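Local coordinates for uncharacterized protein lp_0118 (Lactobacillus plantarum, PDB 3K2Y) that is of unknown function but consists largely of a HIRAN domain and probably binds nucleic acid, at residues T10-G15 with A64-Q69; V35-E40 with N48-W53. All coordinates share one frame; numbering follows the deposited sequence.

Contact 1: residues T10-G15 with A64-Q69; sequences TVTVVG and ARYQNQ
T12 is gripped through both polar atoms of its backbone by the turn 64-69. T12 O receives the A64 N-H at 3.0 Å, which carries the pairing of strand 4-14 with strand 59-63 one step beyond the V14-Y62 pair. The chain then turns away: A64 O accepts instead from Q67 N, and the Q67 side chain supplies the acceptor that T12 N needs. With CG beside the backbone N (chi1 -52°) and the chain extended beyond it, the amide is carried out to the strand, where Q67 OE1 takes the T12 N-H at 2.8 Å. This bond is nearly straight (170° at the hydrogen) and meets a lone pair in the carbonyl plane. Q67 OE1 also lies 3.4 Å from V11 CB, so this side is close-packed; V11, a beta-branched residue suited to a strand, is buried against I63 and L99. A lysine in place of Q67 would probably leave T12 N without its acceptor and the turn tied to the strand mainly through A64.

The outer side is looser. V14 CG1 only grazes A64 CB at 4.1 Å, and the exposed Y66 brings its OH no nearer than 3.7 Å to T12 OG1. Hydroxyl-bearing residues are at home on this more open surface. Where a barrel strand gives way to a helix in this HIRAN domain, a side-chain amide takes over the acceptor role of a neighbouring strand's carbonyl.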
loop_
_atom_site.group_PDB
_atom_site.type_symbol
_atom_site.label_atom_id
_atom_site.label_comp_id
_atom_site.label_asym_id
_atom_site.label_seq_id
_atom_site.Cartn_x
_atom_site.Cartn_y
_atom_site.Cartn_z
ATOM N N THR A 10 14.667 7.039 -15.138
ATOM C CA THR A 10 14.494 7.655 -13.834
ATOM C C THR A 10 13.076 7.482 -13.312
ATOM O O THR A 10 12.121 7.429 -14.084
ATOM C CB THR A 10 14.813 9.158 -13.885
ATOM O OG1 THR A 10 14.056 9.770 -14.934
ATOM C CG2 THR A 10 16.291 9.380 -14.132
ATOM N N VAL A 11 12.946 7.389 -11.993
ATOM C CA VAL A 11 11.639 7.234 -11.369
ATOM C C VAL A 11 11.557 8.081 -10.106
ATOM O O VAL A 11 12.575 8.538 -9.579
ATOM C CB VAL A 11 11.347 5.754 -10.992
ATOM C CG1 VAL A 11 11.334 4.886 -12.238
ATOM C CG2 VAL A 11 12.377 5.254 -10.004
ATOM N N THR A 12 10.336 8.293 -9.630
ATOM C CA THR A 12 10.118 9.074 -8.423
ATOM C C THR A 12 9.694 8.127 -7.312
ATOM O O THR A 12 8.999 7.142 -7.561
ATOM C CB THR A 12 9.011 10.121 -8.632
ATOM O OG1 THR A 12 9.310 10.906 -9.796
ATOM C CG2 THR A 12 8.912 11.034 -7.418
ATOM N N VAL A 13 10.123 8.422 -6.090
ATOM C CA VAL A 13 9.775 7.594 -4.944
ATOM C C VAL A 13 8.734 8.323 -4.105
ATOM O O VAL A 13 9.003 9.388 -3.551
ATOM C CB VAL A 13 11.008 7.290 -4.068
ATOM C CG1 VAL A 13 10.637 6.299 -2.984
ATOM C CG2 VAL A 13 12.136 6.739 -4.923
ATOM N N VAL A 14 7.543 7.740 -4.019
ATOM C CA VAL A 14 6.450 8.329 -3.260
ATOM C C VAL A 14 6.164 7.530 -1.996
ATOM O O VAL A 14 6.836 6.534 -1.710
ATOM C CB VAL A 14 5.164 8.381 -4.107
ATOM C CG1 VAL A 14 5.408 9.192 -5.366
ATOM C CG2 VAL A 14 4.722 6.973 -4.469
ATOM N N GLY A 15 5.162 7.979 -1.244
ATOM C CA GLY A 15 4.776 7.297 -0.022
ATOM C C GLY A 15 5.638 7.543 1.204
ATOM O O GLY A 15 5.457 6.870 2.220
ATOM N N ALA A 64 6.683 5.281 -7.885
ATOM C CA ALA A 64 5.374 5.832 -8.232
ATOM C C ALA A 64 4.564 4.850 -9.078
ATOM O O ALA A 64 5.100 4.203 -9.979
ATOM C CB ALA A 64 5.544 7.145 -8.972
ATOM N N ARG A 65 3.271 4.751 -8.778
ATOM C CA ARG A 65 2.355 3.844 -9.473
ATOM C C ARG A 65 2.311 4.008 -10.993
ATOM O O ARG A 65 2.065 3.040 -11.718
ATOM C CB ARG A 65 0.942 3.991 -8.897
ATOM C CG ARG A 65 -0.108 3.115 -9.566
ATOM C CD ARG A 65 -1.449 3.219 -8.856
ATOM N NE ARG A 65 -1.412 2.619 -7.524
ATOM C CZ ARG A 65 -2.400 2.698 -6.636
ATOM N NH1 ARG A 65 -3.513 3.359 -6.931
ATOM N NH2 ARG A 65 -2.277 2.117 -5.451
ATOM N N TYR A 66 2.547 5.225 -11.476
ATOM C CA TYR A 66 2.536 5.478 -12.915
ATOM C C TYR A 66 3.891 5.158 -13.561
ATOM O O TYR A 66 4.144 5.536 -14.705
ATOM C CB TYR A 66 2.148 6.936 -13.187
ATOM C CG TYR A 66 3.066 7.937 -12.536
ATOM C CD1 TYR A 66 4.191 8.419 -13.202
ATOM C CD2 TYR A 66 2.835 8.370 -11.230
ATOM C CE1 TYR A 66 5.068 9.308 -12.583
ATOM C CE2 TYR A 66 3.705 9.254 -10.601
ATOM C CZ TYR A 66 4.818 9.718 -11.281
ATOM O OH TYR A 66 5.680 10.584 -10.651
ATOM N N GLN A 67 4.750 4.459 -12.821
ATOM C CA GLN A 67 6.076 4.068 -13.307
ATOM C C GLN A 67 6.364 2.630 -12.866
ATOM O O GLN A 67 7.469 2.120 -13.038
ATOM C CB GLN A 67 7.151 5.002 -12.729
ATOM C CG GLN A 67 6.868 6.477 -12.939
ATOM C CD GLN A 67 7.962 7.382 -12.404
ATOM O OE1 GLN A 67 8.307 7.331 -11.223
ATOM N NE2 GLN A 67 8.508 8.224 -13.274
ATOM N N ASN A 68 5.343 1.994 -12.303
ATOM C CA ASN A 68 5.414 0.629 -11.784
ATOM C C ASN A 68 5.572 -0.508 -12.783
ATOM O O ASN A 68 6.605 -1.174 -12.824
ATOM C CB ASN A 68 4.165 0.347 -10.946
ATOM C CG ASN A 68 4.444 0.374 -9.478
ATOM O OD1 ASN A 68 3.525 0.383 -8.659
ATOM N ND2 ASN A 68 5.726 0.374 -9.124
ATOM N N GLN A 69 4.506 -0.736 -13.548
ATOM C CA GLN A 69 4.409 -1.796 -14.549
ATOM C C GLN A 69 5.685 -2.308 -15.215
ATOM O O GLN A 69 6.037 -3.477 -15.061
ATOM C CB GLN A 69 3.409 -1.375 -15.636
ATOM C CG GLN A 69 3.445 -2.227 -16.895
ATOM C CD GLN A 69 3.371 -1.388 -18.161
ATOM O OE1 GLN A 69 2.398 -0.663 -18.386
ATOM N NE2 GLN A 69 4.406 -1.479 -18.994
#

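Contact 2: residues V35-E40 with N48-W53; sequences VLLQRE and NAISVW
L36 pairs with W53 and Q38 with S51 as hydrogen-bonded pairs of an antiparallel ladder, alternating with L37-V52 and R39-I50, the non-hydrogen-bonded pairs. L36 N gives its hydrogen to W53 O at 2.7 Å and W53 N returns one to L36 O; Q38 and S51 exchange a similar pair. At the turn end, E40 N reaches A49 O at 3.1 Å, an almost straight bond whose donor stands above the carbonyl plane.

Polar side chains form a short chain of hydrogen bonds on the face of Q38, S51 and W53. S51 OG, held between the backbone N and carbonyl carbon (chi1 48°), accepts the W53 indole NE1-H at 2.9 Å and donates to E40 OE2 at 2.7 Å, coming from above the carboxylate plane. A small serine suits this spot, since its hydroxyl can serve both neighbours. The indole is thereby fixed in rotation, with L36 O at its edge. On the opposite face, R39 bends at chi2 (68°), bringing NE to A49 O in a weak bond, while its NH1 forms a salt bridge with D76.

Most of the apolar contacts lie on this R39 face: V35 CG2 meets V52 CG1 at 3.8 Å, and L37 CG touches I50 CG2 at 4.2 Å. V35, I50 and V52, beta-branched and buried, suit a strand face turned to the barrel interior, with R39 at its end.

Strand 96-103 adds L97 against V35 and V52, and L99 against L37. Helix 68-76 packs A72 and M75 on R39, and strand 59-63 flanks 50-53, its Y62 hydroxyl bonding E40 OE1.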
loop_
_atom_site.group_PDB
_atom_site.type_symbol
_atom_site.label_atom_id
_atom_site.label_comp_id
_atom_site.label_asym_id
_atom_site.label_seq_id
_atom_site.Cartn_x
_atom_site.Cartn_y
_atom_site.Cartn_z
ATOM N N VAL A 35 20.590 2.655 -3.922
ATOM C CA VAL A 35 19.512 2.174 -3.058
ATOM C C VAL A 35 19.062 0.807 -3.543
ATOM O O VAL A 35 19.237 0.466 -4.715
ATOM C CB VAL A 35 18.292 3.128 -3.054
ATOM C CG1 VAL A 35 18.649 4.428 -2.345
ATOM C CG2 VAL A 35 17.838 3.409 -4.477
ATOM N N LEU A 36 18.488 0.022 -2.638
ATOM C CA LEU A 36 18.025 -1.316 -2.971
ATOM C C LEU A 36 16.541 -1.337 -3.350
ATOM O O LEU A 36 15.746 -0.545 -2.843
ATOM C CB LEU A 36 18.278 -2.251 -1.786
ATOM C CG LEU A 36 19.726 -2.346 -1.290
ATOM C CD1 LEU A 36 19.770 -3.149 -0.008
ATOM C CD2 LEU A 36 20.611 -2.989 -2.349
ATOM N N LEU A 37 16.178 -2.247 -4.250
ATOM C CA LEU A 37 14.795 -2.382 -4.691
ATOM C C LEU A 37 14.200 -3.713 -4.248
ATOM O O LEU A 37 14.890 -4.733 -4.201
ATOM C CB LEU A 37 14.706 -2.261 -6.213
ATOM C CG LEU A 37 14.495 -0.878 -6.833
ATOM C CD1 LEU A 37 15.502 0.113 -6.287
ATOM C CD2 LEU A 37 14.616 -0.992 -8.345
ATOM N N GLN A 38 12.912 -3.693 -3.921
ATOM C CA GLN A 38 12.219 -4.890 -3.480
ATOM C C GLN A 38 10.850 -5.005 -4.128
ATOM O O GLN A 38 10.006 -4.117 -3.995
ATOM C CB GLN A 38 12.050 -4.880 -1.962
ATOM C CG GLN A 38 11.481 -6.177 -1.409
ATOM C CD GLN A 38 11.297 -6.141 0.098
ATOM O OE1 GLN A 38 10.327 -5.573 0.607
ATOM N NE2 GLN A 38 12.238 -6.737 0.822
ATOM N N ARG A 39 10.641 -6.112 -4.829
ATOM C CA ARG A 39 9.379 -6.377 -5.490
ATOM C C ARG A 39 8.385 -6.902 -4.458
ATOM O O ARG A 39 8.695 -7.813 -3.688
ATOM C CB ARG A 39 9.576 -7.422 -6.593
ATOM C CG ARG A 39 8.320 -7.728 -7.382
ATOM C CD ARG A 39 7.899 -6.538 -8.230
ATOM N NE ARG A 39 6.458 -6.518 -8.475
ATOM C CZ ARG A 39 5.796 -7.479 -9.106
ATOM N NH1 ARG A 39 6.443 -8.541 -9.559
ATOM N NH2 ARG A 39 4.490 -7.384 -9.284
ATOM N N GLU A 40 7.190 -6.322 -4.437
ATOM C CA GLU A 40 6.164 -6.760 -3.498
ATOM C C GLU A 40 4.883 -7.070 -4.270
ATOM O O GLU A 40 3.931 -6.293 -4.254
ATOM C CB GLU A 40 5.909 -5.675 -2.448
ATOM C CG GLU A 40 7.175 -5.114 -1.825
ATOM C CD GLU A 40 6.899 -4.116 -0.709
ATOM O OE1 GLU A 40 5.904 -3.368 -0.805
ATOM O OE2 GLU A 40 7.691 -4.071 0.258
ATOM N N ASN A 48 1.875 -4.510 -8.453
ATOM C CA ASN A 48 3.072 -4.138 -9.204
ATOM C C ASN A 48 4.040 -3.349 -8.342
ATOM O O ASN A 48 5.090 -2.901 -8.812
ATOM C CB ASN A 48 2.695 -3.305 -10.429
ATOM C CG ASN A 48 2.202 -4.155 -11.579
ATOM O OD1 ASN A 48 1.143 -3.895 -12.137
ATOM N ND2 ASN A 48 2.975 -5.172 -11.946
ATOM N N ALA A 49 3.669 -3.195 -7.074
ATOM C CA ALA A 49 4.452 -2.460 -6.093
ATOM C C ALA A 49 5.927 -2.835 -6.051
ATOM O O ALA A 49 6.304 -3.994 -6.250
ATOM C CB ALA A 49 3.845 -2.645 -4.706
ATOM N N ILE A 50 6.745 -1.821 -5.788
ATOM C CA ILE A 50 8.186 -1.963 -5.667
ATOM C C ILE A 50 8.651 -0.945 -4.635
ATOM O O ILE A 50 8.700 0.256 -4.917
ATOM C CB ILE A 50 8.928 -1.652 -6.981
ATOM C CG1 ILE A 50 8.492 -2.605 -8.088
ATOM C CG2 ILE A 50 10.427 -1.792 -6.763
ATOM C CD1 ILE A 50 9.067 -2.231 -9.443
ATOM N N SER A 51 8.972 -1.425 -3.437
ATOM C CA SER A 51 9.447 -0.545 -2.382
ATOM C C SER A 51 10.933 -0.255 -2.567
ATOM O O SER A 51 11.676 -1.058 -3.139
ATOM C CB SER A 51 9.188 -1.160 -0.999
ATOM O OG SER A 51 9.609 -2.512 -0.919
ATOM N N VAL A 52 11.354 0.912 -2.095
ATOM C CA VAL A 52 12.741 1.335 -2.200
ATOM C C VAL A 52 13.372 1.326 -0.810
ATOM O O VAL A 52 12.700 1.601 0.189
ATOM C CB VAL A 52 12.832 2.749 -2.814
ATOM C CG1 VAL A 52 14.291 3.129 -3.057
ATOM C CG2 VAL A 52 12.035 2.792 -4.117
ATOM N N TRP A 53 14.658 0.995 -0.744
ATOM C CA TRP A 53 15.351 0.932 0.533
ATOM C C TRP A 53 16.791 1.426 0.468
ATOM O O TRP A 53 17.395 1.490 -0.604
ATOM C CB TRP A 53 15.347 -0.504 1.060
ATOM C CG TRP A 53 13.995 -1.138 1.120
ATOM C CD1 TRP A 53 13.226 -1.535 0.063
ATOM C CD2 TRP A 53 13.256 -1.471 2.299
ATOM N NE1 TRP A 53 12.057 -2.097 0.511
ATOM C CE2 TRP A 53 12.047 -2.072 1.879
ATOM C CE3 TRP A 53 13.499 -1.322 3.673
ATOM C CZ2 TRP A 53 11.081 -2.526 2.783
ATOM C CZ3 TRP A 53 12.538 -1.774 4.575
ATOM C CH2 TRP A 53 11.343 -2.369 4.124
#

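Overall arrangement
From the N terminus, the chain runs along strand 4-14, the first partner in contact 1, and then through helix 22-25 into strand 34-39. There contact 2 begins; it closes the short loop 41-47 into a beta hairpin with strand 50-53. Strand 59-63 follows, lying between strands 4-14 and 50-53 in the sheet, and segment 64-69 completes contact 1, so that the long loop it closes encloses the whole hairpin. The centres of the two contacts are about 10 Å apart, and V13 packs on V52 between them. Together they tie the first strand, the central hairpin and the start of helix 68-76 to one six-stranded antiparallel barrel.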